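Local coordinates for protein cycloalternan-forming enzyme (Listeria monocytogenes serovar 1/2a, PDB 5F7U) that belongs to the carbohydrate-active enzymes of glycosyl hydrolase family 31, building a TIM barrel flanked by beta-rich domains, and carries bound glycans and magnesium ions, at residues A[151-156]-A[194-199]. The protein carries 1 engineered substitution. Residues are numbered along the deposited sequence; the frame is centred on the assembly and turned at random.
Sequences LSFEDL and LSIEIQ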
loop_
_atom_site.group_PDB
_atom_site.type_symbol
_atom_site.label_atom_id
_atom_site.label_comp_id
_atom_site.label_asym_id
_atom_site.label_seq_id
_atom_site.Cartn_x
_atom_site.Cartn_y
_atom_site.Cartn_z
ATOM N N LEU A 151 28.777 -3.460 -13.525
ATOM C CA LEU A 151 28.392 -3.155 -12.150
ATOM C C LEU A 151 28.594 -1.671 -11.929
ATOM O O LEU A 151 29.627 -1.124 -12.302
ATOM C CB LEU A 151 29.257 -3.928 -11.148
ATOM C CG LEU A 151 29.496 -5.426 -11.345
ATOM C CD1 LEU A 151 30.389 -5.975 -10.245
ATOM C CD2 LEU A 151 28.184 -6.193 -11.374
ATOM N N SER A 152 27.602 -1.038 -11.308
ATOM C CA SER A 152 27.713 0.351 -10.907
ATOM C C SER A 152 26.953 0.552 -9.607
ATOM O O SER A 152 26.134 -0.291 -9.211
ATOM C CB SER A 152 27.189 1.297 -12.003
ATOM O OG SER A 152 25.826 1.032 -12.312
ATOM N N PHE A 153 27.216 1.678 -8.952
ATOM C CA PHE A 153 26.553 1.993 -7.692
ATOM C C PHE A 153 25.611 3.159 -7.857
ATOM O O PHE A 153 26.037 4.281 -8.030
ATOM C CB PHE A 153 27.609 2.248 -6.599
ATOM C CG PHE A 153 28.349 1.004 -6.203
ATOM C CD1 PHE A 153 27.774 0.089 -5.315
ATOM C CD2 PHE A 153 29.597 0.698 -6.777
ATOM C CE1 PHE A 153 28.442 -1.093 -4.969
ATOM C CE2 PHE A 153 30.262 -0.479 -6.435
ATOM C CZ PHE A 153 29.685 -1.376 -5.531
ATOM N N GLU A 154 24.314 2.882 -7.813
ATOM C CA GLU A 154 23.316 3.953 -7.767
ATOM C C GLU A 154 23.532 4.797 -6.499
ATOM O O GLU A 154 23.385 6.014 -6.519
ATOM C CB GLU A 154 21.901 3.354 -7.848
ATOM C CG GLU A 154 20.768 4.374 -7.974
ATOM C CD GLU A 154 20.342 4.987 -6.654
ATOM O OE1 GLU A 154 20.560 4.363 -5.593
ATOM O OE2 GLU A 154 19.796 6.108 -6.651
ATOM N N ASP A 155 23.900 4.124 -5.411
ATOM C CA ASP A 155 24.480 4.768 -4.236
ATOM C C ASP A 155 25.406 3.753 -3.589
ATOM O O ASP A 155 25.487 2.610 -4.038
ATOM C CB ASP A 155 23.378 5.271 -3.260
ATOM C CG ASP A 155 23.864 6.372 -2.299
ATOM O OD1 ASP A 155 25.084 6.725 -2.247
ATOM O OD2 ASP A 155 23.009 6.913 -1.551
ATOM N N LEU A 156 26.126 4.155 -2.546
ATOM C CA LEU A 156 27.096 3.244 -1.940
ATOM C C LEU A 156 26.438 1.985 -1.351
ATOM O O LEU A 156 27.103 0.979 -1.133
ATOM C CB LEU A 156 27.967 3.980 -0.925
ATOM C CG LEU A 156 28.755 5.171 -1.512
ATOM C CD1 LEU A 156 29.639 5.765 -0.433
ATOM C CD2 LEU A 156 29.579 4.749 -2.731
ATOM N N LEU A 194 28.644 -1.864 1.307
ATOM C CA LEU A 194 28.522 -3.160 0.637
ATOM C C LEU A 194 29.861 -3.848 0.391
ATOM O O LEU A 194 30.891 -3.191 0.199
ATOM C CB LEU A 194 27.788 -3.017 -0.707
ATOM C CG LEU A 194 26.294 -2.659 -0.714
ATOM C CD1 LEU A 194 25.843 -2.271 -2.116
ATOM C CD2 LEU A 194 25.435 -3.796 -0.143
ATOM N N SER A 195 29.827 -5.177 0.414
ATOM C CA SER A 195 30.942 -5.989 -0.013
ATOM C C SER A 195 30.406 -6.985 -1.036
ATOM O O SER A 195 29.607 -7.867 -0.696
ATOM C CB SER A 195 31.597 -6.687 1.181
ATOM O OG SER A 195 32.675 -7.504 0.729
ATOM N N ILE A 196 30.821 -6.806 -2.289
ATOM C CA ILE A 196 30.340 -7.648 -3.387
ATOM C C ILE A 196 31.432 -8.654 -3.726
ATOM O O ILE A 196 32.486 -8.264 -4.228
ATOM C CB ILE A 196 29.955 -6.816 -4.635
ATOM C CG1 ILE A 196 29.047 -5.622 -4.266
ATOM C CG2 ILE A 196 29.305 -7.713 -5.702
ATOM C CD1 ILE A 196 27.788 -5.975 -3.476
ATOM N N GLU A 197 31.188 -9.929 -3.407
ATOM C CA GLU A 197 32.182 -10.983 -3.598
ATOM C C GLU A 197 31.812 -11.798 -4.813
ATOM O O GLU A 197 30.761 -12.458 -4.827
ATOM C CB GLU A 197 32.247 -11.902 -2.380
ATOM C CG GLU A 197 32.766 -11.255 -1.120
ATOM C CD GLU A 197 32.843 -12.232 0.037
ATOM O OE1 GLU A 197 33.331 -13.376 -0.147
ATOM O OE2 GLU A 197 32.429 -11.841 1.141
ATOM N N ILE A 198 32.670 -11.764 -5.830
ATOM C CA ILE A 198 32.375 -12.431 -7.107
ATOM C C ILE A 198 33.438 -13.499 -7.379
ATOM O O ILE A 198 34.585 -13.167 -7.648
ATOM C CB ILE A 198 32.301 -11.420 -8.276
ATOM C CG1 ILE A 198 31.205 -10.372 -8.020
ATOM C CG2 ILE A 198 32.050 -12.120 -9.616
ATOM C CD1 ILE A 198 31.490 -9.070 -8.720
ATOM N N GLN A 199 33.048 -14.766 -7.286
ATOM C CA GLN A 199 33.927 -15.856 -7.746
ATOM C C GLN A 199 33.981 -15.809 -9.269
ATOM O O GLN A 199 32.985 -15.455 -9.908
ATOM C CB GLN A 199 33.458 -17.226 -7.240
ATOM C CG GLN A 199 33.599 -17.449 -5.726
ATOM C CD GLN A 199 35.037 -17.377 -5.167
ATOM O OE1 GLN A 199 36.028 -17.696 -5.846
ATOM N NE2 GLN A 199 35.148 -16.960 -3.904
#
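Leu-194 meets Phe-153 and the carbonyl oxygen of Leu-156, and tracing it outward from the backbone shows how one aliphatic branch packs against a backbone oxygen and the edge of a ring. Its CB lies 4.1 Å from the carbonyl oxygen of Leu-156, already at the margin of contact. CG, set beside the backbone N and anti to the carbonyl carbon (chi1 -69°), comes a little nearer to that oxygen. At the tip CD1 touches both: it lies 3.6 Å from Leu-156 O and 4.0 Å from CE1 of Phe-153. The methyl reaches the phenyl ring at its edge, close to the ring plane, and the leucine and the phenylalanine pass alongside one another, running opposite ways. Leu-156 O is also tied by a hydrogen bond to Thr-191 OG1, which in turn accepts the backbone N-H of Leu-194.

No hydrogen bond joins the two segments directly; apolar side chains meeting across a gap are how two sheet layers face each other in a beta-sandwich, here within the galactose mutarotase-like N-terminal domain of a family 31 glycosyl hydrolase. Strands 151-153 and 194-199 run antiparallel, at 177°, yet their axes stay 11.4 Å apart, a spacing filled by side chains. Phe-153 also touches the second strand further along, its CZ reaching CG1 of Ile-196 at 4.5 Å, again at the ring edge; Val-189 and Leu-159 touch the same side chain. Beyond it, Leu-151 and Ile-198 point at each other tip to tip, their CD1 methyls 3.6 Å apart. At the corner of the chain at Glu-154, this residue and Asp-155 lie together opposite Thr-158, a classic beta bulge, and the backbone N of Leu-156 donates to Asp-155 OD1, 2.8 Å away, coming from above the carboxylate plane.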